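Local coordinates for protein putative cytosine/guanine deaminase (Unidentified, PDB 2PAJ) that catalyses the zinc-dependent hydrolytic deamination of 2-amino-4-hydroxypteridines such as isoxanthopterin to 2,4-dihydroxypteridines, releasing ammonium, at residues G23-T27 with A28-S32; A53-P56 with G57-I60; F110-R113 with R114-A118; P146-S149 with S150-L153. All blocks are in the same frame, centred on the assembly; numbering follows the deposited sequence.

Interaction 1: residues G23-T27 with A28-S32; sequences GGRGT and ADDPS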
ATOM      1  N   GLY A  23      -7.179   6.587 -13.537  1.00 52.45           N
ATOM      2  CA  GLY A  23      -6.366   6.914 -12.389  1.00 51.39           C
ATOM      3  C   GLY A  23      -5.577   8.162 -12.735  1.00 51.19           C
ATOM      4  O   GLY A  23      -4.493   8.389 -12.210  1.00 51.07           O
ATOM      5  N   GLY A  24      -6.135   8.967 -13.636  1.00 51.61           N
ATOM      6  CA  GLY A  24      -5.494  10.194 -14.052  1.00 52.98           C
ATOM      7  C   GLY A  24      -6.007  11.370 -13.249  1.00 55.16           C
ATOM      8  O   GLY A  24      -7.067  11.295 -12.641  1.00 53.91           O
ATOM      9  N   ARG A  25      -5.258  12.465 -13.258  1.00 58.81           N
ATOM     10  CA  ARG A  25      -5.634  13.661 -12.520  1.00 62.02           C
ATOM     11  C   ARG A  25      -6.895  14.316 -13.074  1.00 62.97           C
ATOM     12  O   ARG A  25      -7.267  15.412 -12.652  1.00 63.80           O
ATOM     13  CB  ARG A  25      -4.473  14.666 -12.528  1.00 65.11           C
ATOM     14  CG  ARG A  25      -3.129  14.034 -12.187  1.00 70.78           C
ATOM     15  CD  ARG A  25      -2.076  15.051 -11.724  1.00 75.74           C
ATOM     16  NE  ARG A  25      -0.811  14.403 -11.338  1.00 79.67           N
ATOM     17  CZ  ARG A  25       0.196  15.013 -10.706  1.00 81.51           C
ATOM     18  NH1 ARG A  25       0.113  16.301 -10.371  1.00 81.47           N
ATOM     19  NH2 ARG A  25       1.300  14.334 -10.404  1.00 82.76           N
ATOM     20  N   GLY A  26      -7.537  13.650 -14.030  1.00 63.21           N
ATOM     21  CA  GLY A  26      -8.754  14.180 -14.616  1.00 62.36           C
ATOM     22  C   GLY A  26      -8.659  15.419 -15.491  1.00 61.56           C
ATOM     23  O   GLY A  26      -9.674  16.042 -15.780  1.00 62.64           O
ATOM     24  N   THR A  27      -7.466  15.794 -15.923  1.00 61.19           N
ATOM     25  CA  THR A  27      -7.340  16.974 -16.767  1.00 62.31           C
ATOM     26  C   THR A  27      -7.434  16.595 -18.245  1.00 62.81           C
ATOM     27  O   THR A  27      -7.552  15.415 -18.596  1.00 62.34           O
ATOM     28  CB  THR A  27      -5.997  17.711 -16.531  1.00 62.96           C
ATOM     29  OG1 THR A  27      -4.913  16.922 -17.047  1.00 63.50           O
ATOM     30  CG2 THR A  27      -5.781  17.962 -15.043  1.00 60.99           C
ATOM     31  N   ALA A  28      -7.389  17.603 -19.108  1.00 63.35           N
ATOM     32  CA  ALA A  28      -7.458  17.371 -20.546  1.00 64.09           C
ATOM     33  C   ALA A  28      -6.171  16.673 -20.966  1.00 65.05           C
ATOM     34  O   ALA A  28      -6.144  15.903 -21.933  1.00 64.31           O
ATOM     35  CB  ALA A  28      -7.611  18.692 -21.288  1.00 61.68           C
ATOM     36  N   ASP A  29      -5.114  16.938 -20.207  1.00 66.55           N
ATOM     37  CA  ASP A  29      -3.801  16.356 -20.463  1.00 67.08           C
ATOM     38  C   ASP A  29      -3.793  14.947 -19.908  1.00 66.08           C
ATOM     39  O   ASP A  29      -3.254  14.027 -20.529  1.00 65.10           O
ATOM     40  CB  ASP A  29      -2.699  17.135 -19.744  1.00 70.35           C
ATOM     41  CG  ASP A  29      -3.027  18.614 -19.578  1.00 75.06           C
ATOM     42  OD1 ASP A  29      -2.119  19.350 -19.115  1.00 79.12           O
ATOM     43  OD2 ASP A  29      -4.173  19.047 -19.895  1.00 74.21           O
ATOM     44  N   ASP A  30      -4.408  14.792 -18.734  1.00 64.82           N
ATOM     45  CA  ASP A  30      -4.446  13.516 -18.035  1.00 62.78           C
ATOM     46  C   ASP A  30      -5.855  13.111 -17.612  1.00 61.48           C
ATOM     47  O   ASP A  30      -6.226  13.269 -16.450  1.00 61.74           O
ATOM     48  CB  ASP A  30      -3.531  13.610 -16.810  1.00 64.00           C
ATOM     49  CG  ASP A  30      -3.396  12.297 -16.064  1.00 64.46           C
ATOM     50  OD1 ASP A  30      -3.618  11.234 -16.680  1.00 63.88           O
ATOM     51  OD2 ASP A  30      -3.043  12.332 -14.858  1.00 63.88           O
ATOM     52  N   PRO A  31      -6.652  12.567 -18.553  1.00 60.61           N
ATOM     53  CA  PRO A  31      -8.035  12.118 -18.325  1.00 59.36           C
ATOM     54  C   PRO A  31      -8.189  11.043 -17.237  1.00 58.63           C
ATOM     55  O   PRO A  31      -7.367  10.124 -17.131  1.00 58.13           O
ATOM     56  CB  PRO A  31      -8.475  11.638 -19.712  1.00 58.04           C
ATOM     57  CG  PRO A  31      -7.183  11.282 -20.390  1.00 57.68           C
ATOM     58  CD  PRO A  31      -6.269  12.381 -19.964  1.00 59.01           C
ATOM     59  N   SER A  32      -9.246  11.167 -16.436  1.00 57.35           N
ATOM     60  CA  SER A  32      -9.490  10.233 -15.338  1.00 56.87           C
ATOM     61  C   SER A  32     -10.322   9.039 -15.763  1.00 56.61           C
ATOM     62  O   SER A  32     -10.307   7.989 -15.124  1.00 56.19           O
ATOM     63  CB  SER A  32     -10.184  10.945 -14.168  1.00 57.06           C
ATOM     64  OG  SER A  32     -11.535  11.258 -14.464  1.00 56.63           O
TER
HETATM   65  O   HOH W   1      -9.836   7.465 -12.517  1.00 44.81           O
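Between Gly24 and Ser32 the chain folds back on itself in an irregular loop, bringing the CA atoms of Gly26 and Ser32 to 4.1 Å, and a weak bond from Thr27 N to Asp30 O ties the tip. Gly23 and Gly26 both take positive phi, which suits glycine. Gly24, without a side chain, passes its CA close to the Asp30 carboxylate and the Pro31 carbonyl. Asp30 OD2 receives Arg25 N at 2.7 Å, almost straight at 172°, though the N-H comes from above the carboxylate plane; a chi1 of -175° brings the carboxylate to that N-H. Nearer the tip, Thr27 OG1 accepts Asp30 N at 2.8 Å and, weakly, Asp29 N; threonine suits the place because its hydroxyl, set between backbone N and carbonyl carbon (chi1 70°), can serve the amides that follow. Ser32 CB packs on Gly26 CA at 3.6 Å, and a water bridges Gly23 N and Ser32 O. The loop joins strand 19-20 to strand 39-42: Asp30 OD1 forms a salt bridge with Lys405, while Arg25 and Ser32 lean on helix 383-398 at His388 and Ala384.

Interaction 2: residues A53-P56 with G57-I60; sequences APRP and GETI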
ATOM      1  N   ALA A  53      -9.585  -5.271 -32.239  1.00 60.06           N
ATOM      2  CA  ALA A  53     -10.077  -6.534 -32.790  1.00 61.27           C
ATOM      3  C   ALA A  53      -9.225  -7.690 -32.262  1.00 61.72           C
ATOM      4  O   ALA A  53      -7.996  -7.616 -32.246  1.00 62.01           O
ATOM      5  CB  ALA A  53     -10.041  -6.492 -34.320  1.00 60.01           C
ATOM      6  N   PRO A  54      -9.869  -8.771 -31.810  1.00 62.72           N
ATOM      7  CA  PRO A  54      -9.114  -9.913 -31.287  1.00 63.43           C
ATOM      8  C   PRO A  54      -8.074 -10.452 -32.258  1.00 63.94           C
ATOM      9  O   PRO A  54      -8.175 -10.255 -33.470  1.00 64.54           O
ATOM     10  CB  PRO A  54     -10.206 -10.931 -30.958  1.00 63.39           C
ATOM     11  CG  PRO A  54     -11.320 -10.558 -31.901  1.00 64.14           C
ATOM     12  CD  PRO A  54     -11.311  -9.058 -31.833  1.00 63.36           C
ATOM     13  N   ARG A  55      -7.064 -11.119 -31.711  1.00 64.33           N
ATOM     14  CA  ARG A  55      -6.003 -11.703 -32.528  1.00 63.69           C
ATOM     15  C   ARG A  55      -5.962 -13.217 -32.390  1.00 64.41           C
ATOM     16  O   ARG A  55      -6.319 -13.783 -31.345  1.00 64.42           O
ATOM     17  CB  ARG A  55      -4.646 -11.123 -32.147  1.00 62.98           C
ATOM     18  CG  ARG A  55      -4.489  -9.710 -32.590  1.00 61.74           C
ATOM     19  CD  ARG A  55      -3.240  -9.107 -32.022  1.00 62.83           C
ATOM     20  NE  ARG A  55      -3.157  -7.690 -32.344  1.00 63.14           N
ATOM     21  CZ  ARG A  55      -2.178  -6.895 -31.928  1.00 63.21           C
ATOM     22  NH1 ARG A  55      -1.201  -7.391 -31.175  1.00 62.28           N
ATOM     23  NH2 ARG A  55      -2.178  -5.610 -32.263  1.00 62.02           N
ATOM     24  N   PRO A  56      -5.520 -13.896 -33.451  1.00 64.38           N
ATOM     25  CA  PRO A  56      -5.455 -15.354 -33.392  1.00 64.05           C
ATOM     26  C   PRO A  56      -4.599 -15.855 -32.240  1.00 63.63           C
ATOM     27  O   PRO A  56      -3.515 -15.327 -31.986  1.00 62.02           O
ATOM     28  CB  PRO A  56      -4.890 -15.726 -34.762  1.00 64.99           C
ATOM     29  CG  PRO A  56      -4.087 -14.499 -35.158  1.00 64.44           C
ATOM     30  CD  PRO A  56      -4.980 -13.378 -34.723  1.00 63.76           C
ATOM     31  N   GLY A  57      -5.116 -16.868 -31.544  1.00 63.98           N
ATOM     32  CA  GLY A  57      -4.411 -17.477 -30.431  1.00 64.60           C
ATOM     33  C   GLY A  57      -4.206 -16.582 -29.224  1.00 66.30           C
ATOM     34  O   GLY A  57      -3.542 -16.971 -28.262  1.00 67.31           O
ATOM     35  N   GLU A  58      -4.767 -15.378 -29.266  1.00 65.86           N
ATOM     36  CA  GLU A  58      -4.625 -14.445 -28.159  1.00 64.21           C
ATOM     37  C   GLU A  58      -5.579 -14.799 -27.023  1.00 63.63           C
ATOM     38  O   GLU A  58      -6.643 -15.374 -27.251  1.00 63.62           O
ATOM     39  CB  GLU A  58      -4.904 -13.035 -28.659  1.00 64.92           C
ATOM     40  CG  GLU A  58      -4.667 -11.955 -27.639  1.00 67.10           C
ATOM     41  CD  GLU A  58      -4.989 -10.587 -28.191  1.00 68.68           C
ATOM     42  OE1 GLU A  58      -6.177 -10.358 -28.520  1.00 70.78           O
ATOM     43  OE2 GLU A  58      -4.061  -9.753 -28.303  1.00 68.74           O
ATOM     44  N   THR A  59      -5.194 -14.476 -25.793  1.00 62.64           N
ATOM     45  CA  THR A  59      -6.060 -14.764 -24.657  1.00 61.55           C
ATOM     46  C   THR A  59      -7.132 -13.699 -24.588  1.00 61.85           C
ATOM     47  O   THR A  59      -6.851 -12.503 -24.755  1.00 61.50           O
ATOM     48  CB  THR A  59      -5.296 -14.748 -23.334  1.00 61.22           C
ATOM     49  OG1 THR A  59      -4.343 -15.816 -23.325  1.00 62.99           O
ATOM     50  CG2 THR A  59      -6.254 -14.907 -22.156  1.00 57.45           C
ATOM     51  N   ILE A  60      -8.365 -14.128 -24.354  1.00 60.95           N
ATOM     52  CA  ILE A  60      -9.453 -13.176 -24.274  1.00 60.18           C
ATOM     53  C   ILE A  60     -10.235 -13.292 -22.991  1.00 59.91           C
ATOM     54  O   ILE A  60     -10.560 -14.389 -22.541  1.00 60.58           O
ATOM     55  CB  ILE A  60     -10.411 -13.324 -25.472  1.00 58.84           C
ATOM     56  CG1 ILE A  60      -9.687 -12.918 -26.751  1.00 58.18           C
ATOM     57  CG2 ILE A  60     -11.642 -12.451 -25.276  1.00 58.49           C
ATOM     58  CD1 ILE A  60     -10.537 -13.001 -27.965  1.00 60.06           C
TER
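Glu58 reaches back over Arg55 across a type II beta turn that runs from Arg55 to Glu58 and is closed by Glu58 N bonding to Arg55 O at 3.0 Å. Pro56 and Gly57 fill the two corners as this turn type prefers: the proline ring restrains phi near the value needed (-57°), and glycine tolerates the positive phi that follows. The glutamate holds CG anti to its backbone N (chi1 -175°) and stays extended at chi2, which carries the carboxylate back beside the start of the turn. There Glu58 OE1 takes a weak bond from Arg55 N at 3.4 Å, while Glu58 CD lies 4.0 Å from Arg55 CB. The arginine departs along an extended chain, and Arg55 CD passes Glu58 OE2 at 3.9 Å. Its guanidinium runs on beyond the carboxylate, so the two charges are near but not in contact, and OE2 has its salt bridge with Arg40 instead, besides a hydrogen bond with Ser11. Ile60 CD1 meets Pro54 CB at 3.7 Å, an apolar touch: chi1 of -67° and an extended chi2 carry the methyl out to the proline, and a beta-branched residue suits strand 59-62. The turn lies at the molecular surface and leads into this edge strand, which runs parallel to strand 11-15; Thr59 pairs by backbone with Ser11 and Leu13, and Pro54 and Ile60 both rest on Arg15.

Interaction 3: residues F110-R113 with R114-A118; sequences FDER and RFRLA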
ATOM      1  N   PHE A 110       5.428 -13.053  18.379  1.00 69.02           N
ATOM      2  CA  PHE A 110       5.503 -13.443  16.977  1.00 68.93           C
ATOM      3  C   PHE A 110       6.755 -14.248  16.661  1.00 69.18           C
ATOM      4  O   PHE A 110       7.839 -13.941  17.148  1.00 68.45           O
ATOM      5  CB  PHE A 110       5.397 -12.208  16.077  1.00 67.90           C
ATOM      6  CG  PHE A 110       3.982 -11.734  15.900  1.00 67.41           C
ATOM      7  CD1 PHE A 110       3.341 -11.018  16.906  1.00 66.39           C
ATOM      8  CD2 PHE A 110       3.263 -12.088  14.765  1.00 65.92           C
ATOM      9  CE1 PHE A 110       2.013 -10.672  16.791  1.00 65.08           C
ATOM     10  CE2 PHE A 110       1.939 -11.753  14.634  1.00 65.70           C
ATOM     11  CZ  PHE A 110       1.301 -11.038  15.653  1.00 65.92           C
ATOM     12  N   ASP A 111       6.589 -15.292  15.856  1.00 70.10           N
ATOM     13  CA  ASP A 111       7.703 -16.159  15.492  1.00 70.76           C
ATOM     14  C   ASP A 111       7.708 -16.413  13.984  1.00 71.35           C
ATOM     15  O   ASP A 111       7.143 -15.646  13.209  1.00 70.79           O
ATOM     16  CB  ASP A 111       7.587 -17.489  16.248  1.00 70.75           C
ATOM     17  CG  ASP A 111       6.562 -18.437  15.625  1.00 71.92           C
ATOM     18  OD1 ASP A 111       5.516 -17.954  15.149  1.00 73.79           O
ATOM     19  OD2 ASP A 111       6.791 -19.671  15.617  1.00 73.09           O
ATOM     20  N   GLU A 112       8.361 -17.491  13.577  1.00 72.73           N
ATOM     21  CA  GLU A 112       8.443 -17.878  12.170  1.00 74.23           C
ATOM     22  C   GLU A 112       7.043 -18.035  11.584  1.00 73.05           C
ATOM     23  O   GLU A 112       6.547 -17.189  10.838  1.00 72.85           O
ATOM     24  CB  GLU A 112       9.192 -19.216  12.069  1.00 77.47           C
ATOM     25  CG  GLU A 112       9.197 -19.862  10.694  1.00 80.32           C
ATOM     26  CD  GLU A 112       9.875 -18.990   9.661  1.00 82.20           C
ATOM     27  OE1 GLU A 112      10.672 -18.113  10.065  1.00 83.40           O
ATOM     28  OE2 GLU A 112       9.625 -19.188   8.448  1.00 84.15           O
ATOM     29  N   ARG A 113       6.431 -19.155  11.950  1.00 71.41           N
ATOM     30  CA  ARG A 113       5.101 -19.546  11.525  1.00 69.42           C
ATOM     31  C   ARG A 113       4.102 -18.400  11.581  1.00 66.94           C
ATOM     32  O   ARG A 113       3.452 -18.072  10.583  1.00 66.30           O
ATOM     33  CB  ARG A 113       4.623 -20.699  12.414  1.00 72.65           C
ATOM     34  CG  ARG A 113       3.184 -21.106  12.197  1.00 77.68           C
ATOM     35  CD  ARG A 113       3.049 -22.039  10.990  1.00 82.41           C
ATOM     36  NE  ARG A 113       1.746 -21.895  10.328  1.00 85.32           N
ATOM     37  CZ  ARG A 113       1.470 -20.995   9.381  1.00 85.29           C
ATOM     38  NH1 ARG A 113       2.408 -20.144   8.957  1.00 84.79           N
ATOM     39  NH2 ARG A 113       0.244 -20.936   8.871  1.00 85.54           N
ATOM     40  N   ARG A 114       3.987 -17.797  12.759  1.00 63.03           N
ATOM     41  CA  ARG A 114       3.057 -16.708  12.979  1.00 59.15           C
ATOM     42  C   ARG A 114       3.241 -15.484  12.106  1.00 57.91           C
ATOM     43  O   ARG A 114       2.293 -15.049  11.449  1.00 59.23           O
ATOM     44  CB  ARG A 114       3.064 -16.323  14.461  1.00 58.01           C
ATOM     45  CG  ARG A 114       2.418 -17.399  15.321  1.00 57.73           C
ATOM     46  CD  ARG A 114       2.502 -17.110  16.805  1.00 57.50           C
ATOM     47  NE  ARG A 114       1.830 -18.146  17.585  1.00 55.69           N
ATOM     48  CZ  ARG A 114       1.886 -18.248  18.909  1.00 57.23           C
ATOM     49  NH1 ARG A 114       2.590 -17.376  19.618  1.00 58.22           N
ATOM     50  NH2 ARG A 114       1.232 -19.222  19.523  1.00 58.88           N
ATOM     51  N   PHE A 115       4.447 -14.928  12.082  1.00 54.94           N
ATOM     52  CA  PHE A 115       4.701 -13.744  11.271  1.00 51.05           C
ATOM     53  C   PHE A 115       4.258 -14.017   9.844  1.00 51.32           C
ATOM     54  O   PHE A 115       3.615 -13.190   9.201  1.00 51.54           O
ATOM     55  CB  PHE A 115       6.188 -13.401  11.265  1.00 46.56           C
ATOM     56  CG  PHE A 115       6.505 -12.094  10.585  1.00 41.78           C
ATOM     57  CD1 PHE A 115       6.292 -10.887  11.239  1.00 40.23           C
ATOM     58  CD2 PHE A 115       6.995 -12.068   9.292  1.00 41.24           C
ATOM     59  CE1 PHE A 115       6.556  -9.685  10.628  1.00 36.08           C
ATOM     60  CE2 PHE A 115       7.265 -10.865   8.661  1.00 39.61           C
ATOM     61  CZ  PHE A 115       7.046  -9.666   9.331  1.00 37.95           C
ATOM     62  N   ARG A 116       4.604 -15.200   9.362  1.00 52.83           N
ATOM     63  CA  ARG A 116       4.271 -15.622   8.006  1.00 54.44           C
ATOM     64  C   ARG A 116       2.761 -15.673   7.740  1.00 53.83           C
ATOM     65  O   ARG A 116       2.300 -15.322   6.652  1.00 53.12           O
ATOM     66  CB  ARG A 116       4.891 -16.996   7.767  1.00 55.46           C
ATOM     67  CG  ARG A 116       4.865 -17.461   6.343  1.00 57.14           C
ATOM     68  CD  ARG A 116       6.158 -18.174   6.069  1.00 59.53           C
ATOM     69  NE  ARG A 116       6.723 -17.771   4.792  1.00 61.84           N
ATOM     70  CZ  ARG A 116       8.016 -17.846   4.503  1.00 64.87           C
ATOM     71  NH1 ARG A 116       8.876 -18.309   5.411  1.00 65.38           N
ATOM     72  NH2 ARG A 116       8.449 -17.464   3.307  1.00 65.42           N
ATOM     73  N   LEU A 117       2.010 -16.120   8.743  1.00 52.12           N
ATOM     74  CA  LEU A 117       0.567 -16.229   8.644  1.00 51.88           C
ATOM     75  C   LEU A 117      -0.089 -14.855   8.581  1.00 52.71           C
ATOM     76  O   LEU A 117      -0.940 -14.609   7.732  1.00 52.59           O
ATOM     77  CB  LEU A 117       0.018 -16.991   9.844  1.00 50.34           C
ATOM     78  CG  LEU A 117      -1.475 -17.312   9.804  1.00 50.07           C
ATOM     79  CD1 LEU A 117      -1.761 -18.377   8.738  1.00 48.90           C
ATOM     80  CD2 LEU A 117      -1.906 -17.796  11.174  1.00 51.21           C
ATOM     81  N   ALA A 118       0.311 -13.965   9.484  1.00 52.17           N
ATOM     82  CA  ALA A 118      -0.237 -12.615   9.529  1.00 52.90           C
ATOM     83  C   ALA A 118      -0.040 -11.900   8.199  1.00 53.77           C
ATOM     84  O   ALA A 118      -0.941 -11.225   7.697  1.00 54.86           O
ATOM     85  CB  ALA A 118       0.429 -11.824  10.644  1.00 53.00           C
TER
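Asp111 OD1 accepts Arg114 N at 2.8 Å on its syn side, 31° out of the carboxylate plane, the capping bond at the start of helix 112-127. Aspartate suits this N-cap: chi1 of 79° sets CG between its backbone N and carbonyl carbon and swings the carboxylate over the first turn, where its negative charge would probably interact favourably with the positive end of the helix dipole. The same Asp111 OD1 lies 3.0 Å from Arg114 CB, and the extended arginine leaves at about a right angle to Asp111, its guanidinium salt-bridged to Glu477 and Glu481. Glu112 and Arg116, one turn apart, lie side by side; Arg116 NH1 comes to Glu112 OE2 at 3.2 Å in a weak hydrogen bond within a salt bridge, the oxygen lying at the guanidinium edge. Glu155 and Glu156 hold the other nitrogens of Arg116. Arg113, bent at chi2, folds down its helix until NH2 is 3.3 Å from Leu117 CD1. Phe110, which is buried, offers CE2 to Ala118 CB at 4.3 Å, a methyl small enough to sit at the ring edge. The helix start lies between two others: Leu117 and Arg114 face helix 464-483 at Val474, while Phe115 and Arg116 meet helix 149-159 at Leu153 and Ile152.

Interaction 4: residues P146-S149 with S150-L153; sequences PFDS and SAIL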
ATOM      1  N   PRO A 146      15.424 -14.749  15.476  1.00 66.10           N
ATOM      2  CA  PRO A 146      15.617 -16.068  14.864  1.00 65.49           C
ATOM      3  C   PRO A 146      15.097 -16.220  13.445  1.00 65.26           C
ATOM      4  O   PRO A 146      15.416 -17.196  12.769  1.00 65.46           O
ATOM      5  CB  PRO A 146      14.896 -17.001  15.831  1.00 65.22           C
ATOM      6  CG  PRO A 146      13.768 -16.173  16.285  1.00 65.94           C
ATOM      7  CD  PRO A 146      14.429 -14.830  16.561  1.00 66.44           C
ATOM      8  N   PHE A 147      14.289 -15.273  12.984  1.00 64.98           N
ATOM      9  CA  PHE A 147      13.765 -15.368  11.624  1.00 63.98           C
ATOM     10  C   PHE A 147      13.954 -14.077  10.834  1.00 62.98           C
ATOM     11  O   PHE A 147      14.104 -12.993  11.404  1.00 62.79           O
ATOM     12  CB  PHE A 147      12.288 -15.761  11.659  1.00 62.37           C
ATOM     13  CG  PHE A 147      11.433 -14.789  12.390  1.00 62.01           C
ATOM     14  CD1 PHE A 147      10.839 -13.731  11.721  1.00 63.14           C
ATOM     15  CD2 PHE A 147      11.244 -14.913  13.753  1.00 62.84           C
ATOM     16  CE1 PHE A 147      10.067 -12.807  12.395  1.00 62.89           C
ATOM     17  CE2 PHE A 147      10.478 -14.002  14.446  1.00 63.62           C
ATOM     18  CZ  PHE A 147       9.881 -12.938  13.764  1.00 63.23           C
ATOM     19  N   ASP A 148      13.966 -14.211   9.512  1.00 61.87           N
ATOM     20  CA  ASP A 148      14.136 -13.063   8.638  1.00 60.92           C
ATOM     21  C   ASP A 148      12.774 -12.516   8.178  1.00 60.83           C
ATOM     22  O   ASP A 148      12.168 -13.021   7.221  1.00 61.13           O
ATOM     23  CB  ASP A 148      14.984 -13.441   7.420  1.00 59.47           C
ATOM     24  CG  ASP A 148      15.425 -12.228   6.646  1.00 59.16           C
ATOM     25  OD1 ASP A 148      14.888 -11.152   6.962  1.00 60.09           O
ATOM     26  OD2 ASP A 148      16.283 -12.333   5.745  1.00 57.94           O
ATOM     27  N   SER A 149      12.293 -11.494   8.880  1.00 58.85           N
ATOM     28  CA  SER A 149      11.020 -10.857   8.556  1.00 57.45           C
ATOM     29  C   SER A 149      10.993 -10.443   7.088  1.00 57.95           C
ATOM     30  O   SER A 149      10.115 -10.844   6.320  1.00 57.79           O
ATOM     31  CB  SER A 149      10.832  -9.618   9.417  1.00 55.24           C
ATOM     32  OG  SER A 149      10.806  -9.997  10.771  1.00 57.73           O
ATOM     33  N   SER A 150      11.969  -9.632   6.708  1.00 56.56           N
ATOM     34  CA  SER A 150      12.058  -9.155   5.351  1.00 56.17           C
ATOM     35  C   SER A 150      11.974 -10.298   4.343  1.00 57.74           C
ATOM     36  O   SER A 150      11.221 -10.216   3.368  1.00 58.85           O
ATOM     37  CB  SER A 150      13.351  -8.381   5.186  1.00 55.14           C
ATOM     38  OG  SER A 150      13.428  -7.376   6.180  1.00 54.74           O
ATOM     39  N   ALA A 151      12.735 -11.362   4.574  1.00 57.92           N
ATOM     40  CA  ALA A 151      12.723 -12.508   3.673  1.00 57.10           C
ATOM     41  C   ALA A 151      11.299 -13.015   3.499  1.00 55.77           C
ATOM     42  O   ALA A 151      10.798 -13.142   2.387  1.00 53.85           O
ATOM     43  CB  ALA A 151      13.591 -13.613   4.235  1.00 57.03           C
ATOM     44  N   ILE A 152      10.664 -13.311   4.622  1.00 54.97           N
ATOM     45  CA  ILE A 152       9.306 -13.823   4.637  1.00 55.22           C
ATOM     46  C   ILE A 152       8.311 -12.929   3.884  1.00 55.78           C
ATOM     47  O   ILE A 152       7.503 -13.419   3.086  1.00 56.63           O
ATOM     48  CB  ILE A 152       8.834 -14.013   6.097  1.00 54.22           C
ATOM     49  CG1 ILE A 152       9.731 -15.045   6.797  1.00 52.12           C
ATOM     50  CG2 ILE A 152       7.381 -14.424   6.120  1.00 53.51           C
ATOM     51  CD1 ILE A 152       9.594 -15.066   8.301  1.00 48.73           C
ATOM     52  N   LEU A 153       8.376 -11.622   4.131  1.00 54.49           N
ATOM     53  CA  LEU A 153       7.475 -10.688   3.478  1.00 53.11           C
ATOM     54  C   LEU A 153       7.595 -10.724   1.953  1.00 54.25           C
ATOM     55  O   LEU A 153       6.573 -10.761   1.257  1.00 54.96           O
ATOM     56  CB  LEU A 153       7.709  -9.269   4.000  1.00 52.75           C
ATOM     57  CG  LEU A 153       7.171  -8.940   5.398  1.00 52.65           C
ATOM     58  CD1 LEU A 153       7.407  -7.474   5.738  1.00 52.14           C
ATOM     59  CD2 LEU A 153       5.699  -9.241   5.451  1.00 53.22           C
TER
HETATM   60  O   HOH W   2      15.825  -8.082   7.489  1.00 46.76           O
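Asp148 meets Ala151 as the N-cap of helix 149-159, one of the helices that surround the strands of the TIM barrel in this amidohydrolase. Followed outward, the aspartate touches its partner at every step. Asp148 CB lies 3.5 Å from Ala151 CB, and Asp148 CG comes to 3.3 Å from the same methyl. With CG anti to the backbone N (chi1 -168°), the carboxylate turns back over the first turn, where Asp148 OD1 accepts Ala151 N in a bond that is weak in length, 3.2 Å, yet nearly straight at 169°. OD2 also rests near the alanine methyl but has its main partner elsewhere, in a salt bridge with Arg199. A short acceptor on a short stem suits this position, since it can stand in for the carbonyl that a preceding turn would have supplied, and alanine is small enough to let the carboxylate lie against it. The backbone continues the pattern, with Asp148 O receiving Ile152 N and Ser149 O receiving Leu153 N. Ile152 folds CG1 over Asp148 O and carries CD1 to Phe147 CD1, the two side chains crossing at about a right angle; a flat aromatic and a branched aliphatic suit this buried spot, where both also touch Glu112 of helix 112-127. Behind the cap, the serine hydroxyls bind loop residues: Ser149 OG to Val140 O and Ser150 OG to Tyr141 OH. A water bridges the two sides of the cap, donating to Asp148 OD1 at 3.3 Å and lying 2.8 Å from Ser150 OG.

In the fold
The four contacts follow one another along the chain. Interactions 1 and 2 are surface loops among the N-terminal strands, away from the active site, with centres about 29 Å apart; interaction 2 leads into the small four-stranded mixed sheet. Interactions 3 and 4 begin helices 112-127 and 149-159 of the amidohydrolase TIM-barrel domain. Their centres lie about 42 and 40 Å from that of interaction 1, across the chain's centre, and about 43 and 42 Å from that of interaction 2. Only about 9 Å separates their own centres, and Asp111 CA touches Phe147 CE2, so two capped helix starts adjoin on the zinc-bearing domain; the side chains of Phe115 and Leu153 are about 14 and 13 Å from the zinc ion.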